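Long-range contacts in methylated RNA-binding protein 1 (PDB 4RCM), which acts as a reader of N6-methyladenosine in RNA, binding the 3'-UTR of PHO4 mRNA and lowering its stability to regulate phosphate metabolism: residues A[63-68]-A[75-80]; A[30-35]-A[104-109]; A[37-42]-A[90-95]; A[45-50]-A[134-139]. All coordinates share one frame; numbering follows the deposited sequence.

Interaction 1 lies at the centre of the YTH domain: a buried antiparallel pairing of strands 61-67 and 72-79, held by backbone bonds and apolar side chains. Interaction 2 builds outward, laying helix 26-35 on strand 102-112, the next strand of the same sheet, through one indole bond and aromatic packing. Interaction 3, at the edge strand beside 102-112, is almost wholly aromatic and aliphatic and receives the methylamino group of the modified base. Interaction 4 is only partly buried; it joins helix 42-53 to a turn by the sheet's far edge and uses a guanidinium and a water. Phe65 of interaction 1 meets Trp106 and Trp38, tying the first three together, while Ser40 links 37-42 to both segments of interaction 4.

Interaction 1: residues A[63-68]-A[75-80]; sequences LFFSIN and GVAEMV
The rings of Phe64 and Phe65 lie on opposite faces of the sheet, and each meets one small aliphatic group of the partner strand obliquely. CD1 of Phe64 comes within 4.0 Å of CG2 of Val76; the two side chains stand side by side and point the same way, toward helix 141-151, where Ile147 and Ile148 pack on Phe64. On the other face, CE1 of Phe65 lies 3.9 Å from CB of Ala77. The Phe65 ring also meets Trp106, with the planes at about 40°, and Trp38, edge-to-face. Leu63 stands on the same face as Phe65 and rests its CB 3.5 Å from Ala77 O. With CG anti to its own carbonyl carbon (chi1 -53°), the Leu63 side chain packs on Phe19, Ile21 and Phe102. Between the two faces the backbones form an antiparallel ladder. Leu63 and Ala77 are a hydrogen-bonded pair: Leu63 N reaches Ala77 O at 2.7 Å, and Ala77 N returns to Leu63 O at 3.0 Å. Leu63 O also receives a CA-H...O contact from Val76, whose CA is 3.4 Å away. Phe64 and Val76 form the non-hydrogen-bonded pair that follows. A bent bond from Phe65 N to Gly75 O, 144° at the hydrogen, continues toward the hairpin end; at the backbone angles of Gly75 any CB would collide with the carbonyl O before it, so only glycine fits easily. These three bonds, with those of Phe64 and Ser66 to strand 17-23, tie the backbone into the sheet, while Leu63, Phe64, Phe65, Val76 and Ala77 offer only apolar side chains to its two faces.

Interaction 2: residues A[30-35]-A[104-109]; sequences KRSFYN and VRWVIV
Ser32 and Phe33 fix helix 26-35 onto strand 102-112, a helix-on-sheet packing of the YTH domain in which the axes of the short segments come within 8.0 Å. Trp106 is gripped from two directions. At the edge of its indole, NE1 donates to Ser32 OG at 3.1 Å, nearly straight at 164° and with the oxygen in the ring plane. Ser32 holds OG anti to its backbone N (chi1 -176°), which turns the hydroxyl off the helix toward the sheet, where it is also bonded to Ile37 O. Over one indole face sits Phe33: its CA makes a CH-pi contact 3.9 Å from the centroid of the five-membered ring of Trp106, and its ring presents an edge to the same indole in an offset edge-to-face pair, planes at 71°. CD1 of Phe33 closes down to 3.6 Å from Trp106 CB, at the edge of the phenyl ring. Further along the strand, Val109 CG2 meets Phe33 CE1 at 3.8 Å, the two side chains crossing at about a right angle. Trp106 and Val109 can both face the helix because Val107 and Ile108, both opposite Val76, form a classic beta bulge between them. A leucine in place of Trp106 would probably leave Ser32 OG without its indole donor and open a gap under Phe33. Val104, whose CG2 touches Ser32 OG at 3.7 Å, completes the patch beside Trp38 of strand 37-38, while Trp106 reaches back across the sheet to Ala77 and Phe65, so the helix covers the sheet where strand 102-112 runs between strands 37-38 and 72-79.

Interaction 3: residues A[37-42]-A[90-95]; sequences IWSSTH and SIWEDE. With nucleotides of chain C.
Trp38 and Trp92 wall in N6-methyladenosine 3 of chain C, whose base edge is read by Ser39. The methyl carbon C9 sits 3.3 Å above the plane of Trp92, over the centre of the indole, and the base N6 lies over one face of Trp38, 3.4 Å from CZ2 and offset toward the rim. The remaining N6 hydrogen is donated to the backbone O of Ser39 at 2.6 Å, 160° at the hydrogen. The two indoles meet obliquely, planes at 70°, with CE3 of Trp38 3.7 Å from CH2 of Trp92, so that a corner is formed for the methylamino group. Trp38 carries its ring to this place with CG anti to the backbone N (chi1 -171°). Behind the first shell, Ile91 lays CG1 over the centre of the other Trp92 face, 3.8 Å above the plane. Its CD1 meets CD1 of Ile37 tip to tip at 3.6 Å. The carbonyl O of Ile37 touches the edge of Trp92 in its plane, 3.8 Å from CH2. Ser39 OG lies 3.2 Å from Trp92 NE1 and is hydrogen-bonded to Gly99 O. Farther out, His28 packs on both tryptophans, Phe65 stands edge-to-face with Trp38, and Arg31 forms a salt bridge with Glu93. This is the aromatic cage of a YTH domain. Here the methylamino group meets only uncharged groups of these two segments: one acceptor takes the single N-H that methylation leaves on N6, and indole surface receives the methyl, consistent with selection of the modified base by shape and apolar contact.

Interaction 4: residues A[45-50]-A[134-139]; sequences NKRLSE and RDTQEI. With nucleotides of chain C.
Leu48 of helix 42-53 and Thr136 of a type II turn face each other with CA atoms 7.4 Å apart. The turn, Arg134 to Gln137, is closed by Gln137 N bonding to Arg134 O, and Thr136 takes the left-handed conformation (phi 65°, psi 22°) at its third position. Its hydroxyl OG1 bonds back to Asp135 O at 2.7 Å, while its CG2 packs 4.1 Å from CD1 of Leu48. Arg47 comes over the turn from the helix. Its chain, bent at chi3 (63°), lays one face of the guanidinium above Thr136 O, 3.1 Å from CZ, a placement in which the N-H bonds do not aim at that oxygen. One arm instead works through solvent: a water accepts from Arg47 NH2 at 2.7 Å and from Glu138 N at 2.9 Å. The Glu138 carboxylate is salt-bridged to Arg17. With a serine in place of Arg47, the water is likely to lose its guanidinium donor and the Thr136 carbonyl the group lying over it. Asp135, anchored through OD1 to Lys22 N, brings OD2 to 3.5 Å from C8 of N6-methyladenosine 3 of chain C. Leu48 and Arg47 thus pack the helix on Thr136, and the turn itself borders the nucleotide site of the YTH domain.

Interaction 1: residues A[63-68]-A[75-80]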
# COMPACT_ATOMS: atom_id res chain seq x y z
N LEU A 63 0.61 -2.29 2.74
CA LEU A 63 0.66 -1.96 1.31
C LEU A 63 1.04 -0.55 1.13
O LEU A 63 0.30 0.31 1.60
CB LEU A 63 -0.69 -2.11 0.72
CG LEU A 63 -1.26 -3.51 1.04
CD1 LEU A 63 -2.63 -3.60 0.46
CD2 LEU A 63 -0.39 -4.57 0.45
N PHE A 64 2.17 -0.30 0.50
CA PHE A 64 2.53 1.07 0.12
C PHE A 64 1.86 1.39 -1.23
O PHE A 64 2.26 0.88 -2.29
CB PHE A 64 4.04 1.22 -0.02
CG PHE A 64 4.82 0.95 1.24
CD1 PHE A 64 4.76 1.82 2.32
CD2 PHE A 64 5.65 -0.17 1.34
CE1 PHE A 64 5.53 1.59 3.46
CE2 PHE A 64 6.39 -0.39 2.51
CZ PHE A 64 6.33 0.49 3.55
N PHE A 65 0.83 2.21 -1.19
CA PHE A 65 0.17 2.67 -2.43
C PHE A 65 0.92 3.72 -3.25
O PHE A 65 1.22 4.83 -2.79
CB PHE A 65 -1.19 3.16 -2.11
CG PHE A 65 -2.20 2.06 -2.05
CD1 PHE A 65 -2.33 1.27 -0.93
CD2 PHE A 65 -3.01 1.84 -3.14
CE1 PHE A 65 -3.31 0.25 -0.90
CE2 PHE A 65 -3.98 0.86 -3.10
CZ PHE A 65 -4.10 0.05 -2.00
N SER A 66 1.10 3.38 -4.51
CA SER A 66 1.77 4.28 -5.41
C SER A 66 0.98 4.37 -6.74
O SER A 66 0.31 3.41 -7.13
CB SER A 66 3.16 3.69 -5.66
OG SER A 66 3.99 4.63 -6.30
N ILE A 67 1.05 5.51 -7.41
CA ILE A 67 0.40 5.69 -8.75
C ILE A 67 1.49 5.66 -9.86
O ILE A 67 2.47 6.47 -9.84
CB ILE A 67 -0.41 7.02 -8.82
CG1 ILE A 67 -1.52 6.98 -7.74
CG2 ILE A 67 -1.03 7.22 -10.20
CD1 ILE A 67 -1.92 8.38 -7.29
N ASN A 68 1.30 4.76 -10.81
CA ASN A 68 2.21 4.64 -11.94
C ASN A 68 2.36 5.97 -12.70
O ASN A 68 1.44 6.83 -12.70
CB ASN A 68 1.78 3.53 -12.91
CG ASN A 68 2.94 3.01 -13.75
OD1 ASN A 68 4.03 2.77 -13.22
ND2 ASN A 68 2.72 2.85 -15.05
N GLY A 75 0.05 6.78 0.41
CA GLY A 75 -0.27 6.40 1.78
C GLY A 75 -0.10 4.91 1.98
O GLY A 75 0.44 4.23 1.13
N VAL A 76 -0.51 4.45 3.15
CA VAL A 76 -0.26 3.04 3.56
C VAL A 76 -1.55 2.42 4.01
O VAL A 76 -2.26 2.99 4.79
CB VAL A 76 0.80 3.00 4.68
CG1 VAL A 76 1.26 1.57 4.91
CG2 VAL A 76 2.03 3.89 4.33
N ALA A 77 -1.85 1.21 3.56
CA ALA A 77 -3.02 0.53 4.03
C ALA A 77 -2.61 -0.84 4.53
O ALA A 77 -1.57 -1.42 4.08
CB ALA A 77 -4.04 0.35 2.91
N GLU A 78 -3.40 -1.33 5.46
CA GLU A 78 -3.19 -2.66 5.99
C GLU A 78 -4.19 -3.52 5.33
O GLU A 78 -5.34 -3.09 5.21
CB GLU A 78 -3.41 -2.69 7.50
CG GLU A 78 -3.00 -4.00 8.17
CD GLU A 78 -3.25 -4.08 9.68
OE1 GLU A 78 -3.71 -3.11 10.31
OE2 GLU A 78 -3.04 -5.17 10.22
N MET A 79 -3.77 -4.73 4.90
CA MET A 79 -4.66 -5.78 4.42
C MET A 79 -5.29 -6.50 5.63
O MET A 79 -4.58 -7.04 6.49
CB MET A 79 -3.85 -6.80 3.55
CG MET A 79 -4.63 -7.98 3.03
SD MET A 79 -3.55 -9.02 2.04
CE MET A 79 -4.74 -10.21 1.40
N VAL A 80 -6.62 -6.51 5.70
CA VAL A 80 -7.30 -6.94 6.92
C VAL A 80 -8.30 -8.05 6.63
O VAL A 80 -9.11 -8.39 7.48
CB VAL A 80 -7.95 -5.74 7.73
CG1 VAL A 80 -6.90 -4.75 8.18
CG2 VAL A 80 -9.01 -5.01 6.94

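Interaction 2: residues A[30-35]-A[104-109]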
# COMPACT_ATOMS: atom_id res chain seq x y z
N LYS A 30 -8.50 6.73 -4.30
CA LYS A 30 -9.55 7.40 -3.55
C LYS A 30 -10.72 6.48 -3.23
O LYS A 30 -11.20 6.45 -2.07
CB LYS A 30 -10.05 8.60 -4.30
CG LYS A 30 -9.07 9.74 -4.32
CD LYS A 30 -9.60 10.83 -5.22
CE LYS A 30 -8.57 11.93 -5.47
NZ LYS A 30 -8.90 13.25 -4.91
N ARG A 31 -11.15 5.74 -4.24
CA ARG A 31 -12.21 4.79 -4.09
C ARG A 31 -11.89 3.69 -3.13
O ARG A 31 -12.79 3.22 -2.45
CB ARG A 31 -12.60 4.17 -5.41
CG ARG A 31 -13.37 5.15 -6.26
CD ARG A 31 -14.05 4.46 -7.42
NE ARG A 31 -14.54 5.44 -8.38
CZ ARG A 31 -14.89 5.16 -9.63
NH1 ARG A 31 -15.30 6.14 -10.42
NH2 ARG A 31 -14.82 3.92 -10.11
N SER A 32 -10.62 3.24 -3.10
CA SER A 32 -10.14 2.32 -2.09
C SER A 32 -10.25 2.94 -0.71
O SER A 32 -10.63 2.30 0.25
CB SER A 32 -8.67 1.94 -2.35
OG SER A 32 -8.17 0.94 -1.42
N PHE A 33 -9.91 4.19 -0.59
CA PHE A 33 -9.95 4.81 0.70
C PHE A 33 -11.37 4.88 1.25
O PHE A 33 -11.58 4.61 2.42
CB PHE A 33 -9.33 6.21 0.66
CG PHE A 33 -9.51 6.93 1.93
CD1 PHE A 33 -8.63 6.75 2.98
CD2 PHE A 33 -10.60 7.79 2.10
CE1 PHE A 33 -8.82 7.40 4.20
CE2 PHE A 33 -10.80 8.43 3.30
CZ PHE A 33 -9.92 8.24 4.35
N TYR A 34 -12.34 5.22 0.41
CA TYR A 34 -13.72 5.47 0.87
C TYR A 34 -14.52 4.15 1.00
O TYR A 34 -15.43 4.08 1.84
CB TYR A 34 -14.48 6.43 -0.06
CG TYR A 34 -13.96 7.86 0.02
CD1 TYR A 34 -14.14 8.62 1.15
CD2 TYR A 34 -13.27 8.43 -1.04
CE1 TYR A 34 -13.65 9.95 1.21
CE2 TYR A 34 -12.79 9.73 -0.97
CZ TYR A 34 -12.98 10.47 0.15
OH TYR A 34 -12.43 11.77 0.21
N ASN A 35 -14.15 3.13 0.23
CA ASN A 35 -14.82 1.84 0.33
C ASN A 35 -14.14 0.74 1.17
O ASN A 35 -14.76 -0.34 1.48
CB ASN A 35 -15.05 1.25 -1.06
CG ASN A 35 -16.12 1.96 -1.83
OD1 ASN A 35 -17.30 1.52 -1.86
ND2 ASN A 35 -15.73 3.07 -2.48
N VAL A 104 -9.20 -3.54 3.13
CA VAL A 104 -8.05 -2.77 3.55
C VAL A 104 -8.49 -1.68 4.49
O VAL A 104 -9.62 -1.22 4.41
CB VAL A 104 -7.24 -2.14 2.36
CG1 VAL A 104 -6.80 -3.26 1.42
CG2 VAL A 104 -8.04 -1.07 1.63
N ARG A 105 -7.59 -1.26 5.37
CA ARG A 105 -7.81 -0.07 6.18
C ARG A 105 -6.63 0.91 6.01
O ARG A 105 -5.48 0.59 6.28
CB ARG A 105 -8.01 -0.44 7.64
CG ARG A 105 -9.17 -1.43 7.91
CD ARG A 105 -10.60 -0.76 7.96
NE ARG A 105 -11.76 -1.71 8.11
CZ ARG A 105 -12.43 -2.32 7.11
NH1 ARG A 105 -12.09 -2.17 5.80
NH2 ARG A 105 -13.47 -3.10 7.41
N TRP A 106 -6.93 2.09 5.56
CA TRP A 106 -5.91 3.08 5.23
C TRP A 106 -5.43 3.61 6.56
O TRP A 106 -6.21 4.25 7.27
CB TRP A 106 -6.51 4.14 4.32
CG TRP A 106 -6.53 3.70 2.88
CD1 TRP A 106 -7.36 2.76 2.31
CD2 TRP A 106 -5.58 4.05 1.87
NE1 TRP A 106 -7.03 2.58 1.00
CE2 TRP A 106 -5.94 3.37 0.71
CE3 TRP A 106 -4.48 4.89 1.84
CZ2 TRP A 106 -5.24 3.50 -0.49
CZ3 TRP A 106 -3.80 5.03 0.64
CH2 TRP A 106 -4.17 4.33 -0.50
N VAL A 107 -4.23 3.24 6.96
CA VAL A 107 -3.66 3.69 8.26
C VAL A 107 -3.00 5.06 8.13
O VAL A 107 -3.09 5.87 9.05
CB VAL A 107 -2.67 2.65 8.89
CG1 VAL A 107 -3.39 1.38 9.29
CG2 VAL A 107 -1.54 2.29 7.92
N ILE A 108 -2.37 5.33 6.98
CA ILE A 108 -1.70 6.62 6.71
C ILE A 108 -2.07 7.21 5.36
O ILE A 108 -2.01 6.55 4.35
CB ILE A 108 -0.16 6.51 6.78
CG1 ILE A 108 0.30 6.12 8.17
CG2 ILE A 108 0.54 7.84 6.36
CD1 ILE A 108 1.70 5.51 8.21
N VAL A 109 -2.38 8.53 5.32
CA VAL A 109 -2.77 9.16 4.07
C VAL A 109 -2.03 10.47 4.02
O VAL A 109 -2.34 11.36 4.80
CB VAL A 109 -4.28 9.44 4.00
CG1 VAL A 109 -4.65 10.18 2.72
CG2 VAL A 109 -5.06 8.14 4.10

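Interaction 3: residues A[37-42]-A[90-95]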
# COMPACT_ATOMS: atom_id res chain seq x y z
N ILE A 37 -11.71 -1.33 0.27
CA ILE A 37 -11.24 -2.52 -0.40
C ILE A 37 -10.16 -2.22 -1.44
O ILE A 37 -9.90 -1.07 -1.79
CB ILE A 37 -12.38 -3.25 -1.08
CG1 ILE A 37 -13.00 -2.41 -2.20
CG2 ILE A 37 -13.44 -3.56 -0.06
CD1 ILE A 37 -14.00 -3.21 -3.06
N TRP A 38 -9.51 -3.30 -1.88
CA TRP A 38 -8.60 -3.27 -3.00
C TRP A 38 -8.66 -4.59 -3.73
O TRP A 38 -9.06 -5.63 -3.17
CB TRP A 38 -7.15 -2.96 -2.55
CG TRP A 38 -6.24 -2.71 -3.73
CD1 TRP A 38 -5.27 -3.54 -4.20
CD2 TRP A 38 -6.29 -1.59 -4.64
NE1 TRP A 38 -4.64 -2.97 -5.29
CE2 TRP A 38 -5.27 -1.78 -5.59
CE3 TRP A 38 -7.07 -0.42 -4.70
CZ2 TRP A 38 -5.00 -0.86 -6.61
CZ3 TRP A 38 -6.80 0.52 -5.74
CH2 TRP A 38 -5.76 0.28 -6.67
N SER A 39 -8.37 -4.51 -5.03
CA SER A 39 -8.22 -5.69 -5.91
C SER A 39 -6.95 -5.48 -6.71
O SER A 39 -6.74 -4.39 -7.28
CB SER A 39 -9.39 -5.83 -6.92
OG SER A 39 -10.59 -6.34 -6.35
N SER A 40 -6.09 -6.49 -6.73
CA SER A 40 -4.92 -6.52 -7.66
C SER A 40 -5.36 -7.35 -8.84
O SER A 40 -6.56 -7.52 -9.04
CB SER A 40 -3.67 -7.15 -7.00
OG SER A 40 -2.45 -6.87 -7.76
N THR A 41 -4.41 -7.84 -9.65
CA THR A 41 -4.68 -8.76 -10.74
C THR A 41 -4.92 -10.10 -10.10
O THR A 41 -4.72 -10.24 -8.89
CB THR A 41 -3.47 -8.82 -11.72
OG1 THR A 41 -2.24 -8.98 -11.00
CG2 THR A 41 -3.37 -7.55 -12.47
N HIS A 42 -5.40 -11.10 -10.85
CA HIS A 42 -5.51 -12.45 -10.30
C HIS A 42 -4.18 -12.87 -9.66
O HIS A 42 -4.14 -13.42 -8.55
CB HIS A 42 -5.90 -13.46 -11.40
CG HIS A 42 -6.08 -14.86 -10.90
ND1 HIS A 42 -7.22 -15.28 -10.26
CD2 HIS A 42 -5.25 -15.93 -10.92
CE1 HIS A 42 -7.09 -16.54 -9.91
NE2 HIS A 42 -5.90 -16.96 -10.30
N SER A 90 -17.51 -3.43 -8.45
CA SER A 90 -18.06 -2.58 -9.51
C SER A 90 -17.47 -1.17 -9.44
O SER A 90 -17.54 -0.47 -10.42
CB SER A 90 -19.61 -2.50 -9.46
OG SER A 90 -20.06 -1.46 -8.58
N ILE A 91 -16.89 -0.78 -8.30
CA ILE A 91 -16.24 0.54 -8.16
C ILE A 91 -14.99 0.69 -9.04
O ILE A 91 -14.44 1.80 -9.20
CB ILE A 91 -15.85 0.83 -6.69
CG1 ILE A 91 -14.86 -0.23 -6.17
CG2 ILE A 91 -17.09 0.86 -5.79
CD1 ILE A 91 -14.44 -0.03 -4.71
N TRP A 92 -14.50 -0.43 -9.56
CA TRP A 92 -13.34 -0.38 -10.46
C TRP A 92 -13.81 -0.20 -11.92
O TRP A 92 -14.62 -0.98 -12.42
CB TRP A 92 -12.47 -1.67 -10.37
CG TRP A 92 -12.11 -2.14 -8.92
CD1 TRP A 92 -12.22 -3.40 -8.44
CD2 TRP A 92 -11.60 -1.36 -7.86
NE1 TRP A 92 -11.84 -3.45 -7.11
CE2 TRP A 92 -11.44 -2.21 -6.74
CE3 TRP A 92 -11.26 -0.00 -7.73
CZ2 TRP A 92 -10.96 -1.77 -5.54
CZ3 TRP A 92 -10.80 0.43 -6.52
CH2 TRP A 92 -10.66 -0.44 -5.44
N GLU A 93 -13.30 0.83 -12.57
CA GLU A 93 -13.30 0.95 -14.04
C GLU A 93 -12.55 -0.26 -14.62
O GLU A 93 -11.49 -0.66 -14.11
CB GLU A 93 -12.60 2.24 -14.48
CG GLU A 93 -13.08 3.55 -13.83
CD GLU A 93 -14.56 3.89 -14.11
OE1 GLU A 93 -15.22 4.52 -13.22
OE2 GLU A 93 -15.06 3.55 -15.22
N ASP A 94 -13.12 -0.84 -15.68
CA ASP A 94 -12.55 -2.03 -16.34
C ASP A 94 -12.35 -3.18 -15.36
O ASP A 94 -11.29 -3.79 -15.30
CB ASP A 94 -11.22 -1.70 -17.03
N GLU A 95 -13.40 -3.46 -14.59
CA GLU A 95 -13.37 -4.43 -13.48
C GLU A 95 -12.76 -5.81 -13.79
O GLU A 95 -12.05 -6.36 -12.95
CB GLU A 95 -14.79 -4.58 -12.90
CG GLU A 95 -15.09 -5.86 -12.13
CD GLU A 95 -16.56 -6.00 -11.78
OE1 GLU A 95 -17.40 -5.27 -12.36
OE2 GLU A 95 -16.89 -6.83 -10.92
C2 6MZ C 3 -5.73 0.19 -11.11
C4 6MZ C 3 -4.11 -1.52 -10.98
C5 6MZ C 3 -4.94 -2.26 -10.02
N9 6MZ C 3 -2.99 -2.26 -11.14
N3 6MZ C 3 -4.55 -0.31 -11.48
N1 6MZ C 3 -6.56 -0.44 -10.24
C6 6MZ C 3 -6.25 -1.63 -9.67
N6 6MZ C 3 -7.09 -2.27 -8.83
C9 6MZ C 3 -8.45 -1.83 -8.60
N7 6MZ C 3 -4.29 -3.41 -9.70
C8 6MZ C 3 -3.11 -3.39 -10.40
O5' 6MZ C 3 -0.39 -5.41 -14.92
C5' 6MZ C 3 -1.46 -4.73 -14.23
C4' 6MZ C 3 -1.05 -3.31 -13.83
O4' 6MZ C 3 -2.19 -2.56 -13.35
C1' 6MZ C 3 -1.90 -1.86 -12.12
C2' 6MZ C 3 -0.41 -2.17 -11.84
O2' 6MZ C 3 0.47 -1.12 -12.32
C3' 6MZ C 3 0.04 -3.27 -12.74
O3' 6MZ C 3 1.36 -2.87 -13.18

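Interaction 4: residues A[45-50]-A[134-139]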
# COMPACT_ATOMS: atom_id res chain seq x y z
N ASN A 45 -3.18 -10.75 -6.52
CA ASN A 45 -4.05 -11.18 -5.44
C ASN A 45 -3.60 -12.51 -4.83
O ASN A 45 -3.67 -12.70 -3.61
CB ASN A 45 -5.48 -11.38 -5.95
CG ASN A 45 -6.28 -10.11 -5.98
OD1 ASN A 45 -5.88 -9.06 -5.46
ND2 ASN A 45 -7.44 -10.19 -6.60
N LYS A 46 -3.20 -13.44 -5.69
CA LYS A 46 -2.60 -14.70 -5.23
C LYS A 46 -1.35 -14.52 -4.39
O LYS A 46 -1.22 -15.11 -3.33
CB LYS A 46 -2.30 -15.63 -6.43
N ARG A 47 -0.42 -13.68 -4.84
CA ARG A 47 0.73 -13.36 -4.01
C ARG A 47 0.31 -12.77 -2.63
O ARG A 47 0.77 -13.25 -1.62
CB ARG A 47 1.64 -12.38 -4.74
CG ARG A 47 2.37 -12.96 -5.97
CD ARG A 47 3.40 -11.95 -6.45
NE ARG A 47 4.39 -11.78 -5.39
CZ ARG A 47 5.27 -10.80 -5.34
NH1 ARG A 47 5.33 -9.89 -6.30
NH2 ARG A 47 6.11 -10.74 -4.33
N LEU A 48 -0.55 -11.75 -2.61
CA LEU A 48 -1.00 -11.13 -1.39
C LEU A 48 -1.79 -12.08 -0.49
O LEU A 48 -1.59 -12.10 0.72
CB LEU A 48 -1.86 -9.93 -1.71
CG LEU A 48 -1.12 -8.78 -2.39
CD1 LEU A 48 -2.11 -7.72 -2.78
CD2 LEU A 48 -0.05 -8.21 -1.48
N SER A 49 -2.66 -12.86 -1.08
CA SER A 49 -3.45 -13.82 -0.35
C SER A 49 -2.59 -14.90 0.31
O SER A 49 -2.83 -15.29 1.42
CB SER A 49 -4.48 -14.46 -1.31
OG SER A 49 -5.13 -15.57 -0.73
N GLU A 50 -1.57 -15.37 -0.38
CA GLU A 50 -0.70 -16.39 0.20
C GLU A 50 0.07 -15.81 1.37
O GLU A 50 0.22 -16.43 2.39
CB GLU A 50 0.26 -16.98 -0.87
CG GLU A 50 -0.44 -17.59 -2.08
N ARG A 134 7.37 -2.81 -9.31
CA ARG A 134 6.12 -3.12 -9.94
C ARG A 134 5.09 -3.57 -8.89
O ARG A 134 5.38 -3.62 -7.68
CB ARG A 134 6.31 -4.23 -10.99
CG ARG A 134 7.21 -3.89 -12.18
CD ARG A 134 7.50 -5.16 -12.99
NE ARG A 134 8.26 -6.15 -12.20
CZ ARG A 134 9.59 -6.31 -12.24
NH1 ARG A 134 10.36 -5.55 -13.03
NH2 ARG A 134 10.16 -7.23 -11.48
N ASP A 135 3.92 -3.97 -9.37
CA ASP A 135 2.77 -4.22 -8.53
C ASP A 135 2.96 -5.49 -7.74
O ASP A 135 3.29 -6.56 -8.30
CB ASP A 135 1.48 -4.27 -9.40
CG ASP A 135 0.22 -4.32 -8.57
OD1 ASP A 135 0.06 -3.45 -7.67
OD2 ASP A 135 -0.64 -5.21 -8.82
N THR A 136 2.73 -5.36 -6.45
CA THR A 136 2.96 -6.40 -5.42
C THR A 136 4.39 -6.85 -5.16
O THR A 136 4.62 -7.91 -4.57
CB THR A 136 2.00 -7.61 -5.56
OG1 THR A 136 2.43 -8.51 -6.59
CG2 THR A 136 0.60 -7.09 -5.85
N GLN A 137 5.35 -6.00 -5.53
CA GLN A 137 6.74 -6.23 -5.20
C GLN A 137 6.87 -6.28 -3.69
O GLN A 137 6.47 -5.31 -3.01
CB GLN A 137 7.58 -5.06 -5.76
CG GLN A 137 8.99 -4.97 -5.23
CD GLN A 137 9.82 -6.19 -5.57
OE1 GLN A 137 10.40 -6.83 -4.67
NE2 GLN A 137 9.90 -6.51 -6.85
N GLU A 138 7.44 -7.36 -3.16
CA GLU A 138 7.68 -7.44 -1.69
C GLU A 138 8.86 -6.62 -1.23
O GLU A 138 9.93 -6.59 -1.87
CB GLU A 138 7.87 -8.86 -1.19
CG GLU A 138 8.05 -8.92 0.33
CD GLU A 138 7.71 -10.25 0.95
OE1 GLU A 138 7.46 -11.22 0.23
OE2 GLU A 138 7.67 -10.31 2.19
N ILE A 139 8.68 -5.99 -0.07
CA ILE A 139 9.67 -5.11 0.51
C ILE A 139 10.13 -5.69 1.88
O ILE A 139 9.33 -5.87 2.80
CB ILE A 139 9.11 -3.70 0.73
CG1 ILE A 139 8.54 -3.06 -0.57
CG2 ILE A 139 10.16 -2.81 1.37
CD1 ILE A 139 9.55 -2.74 -1.66
C2 6MZ C 3 -5.73 0.19 -11.11
C4 6MZ C 3 -4.11 -1.52 -10.98
C5 6MZ C 3 -4.94 -2.26 -10.02
N9 6MZ C 3 -2.99 -2.26 -11.14
N3 6MZ C 3 -4.55 -0.31 -11.48
N1 6MZ C 3 -6.56 -0.44 -10.24
C6 6MZ C 3 -6.25 -1.63 -9.67
N6 6MZ C 3 -7.09 -2.27 -8.83
C9 6MZ C 3 -8.45 -1.83 -8.60
N7 6MZ C 3 -4.29 -3.41 -9.70
C8 6MZ C 3 -3.11 -3.39 -10.40
O5' 6MZ C 3 -0.39 -5.41 -14.92
C5' 6MZ C 3 -1.46 -4.73 -14.23
C4' 6MZ C 3 -1.05 -3.31 -13.83
O4' 6MZ C 3 -2.19 -2.56 -13.35
C1' 6MZ C 3 -1.90 -1.86 -12.12
C2' 6MZ C 3 -0.41 -2.17 -11.84
O2' 6MZ C 3 0.47 -1.12 -12.32
C3' 6MZ C 3 0.04 -3.27 -12.74
O3' 6MZ C 3 1.36 -2.87 -13.18
O HOH W 1 8.53 -9.66 -4.65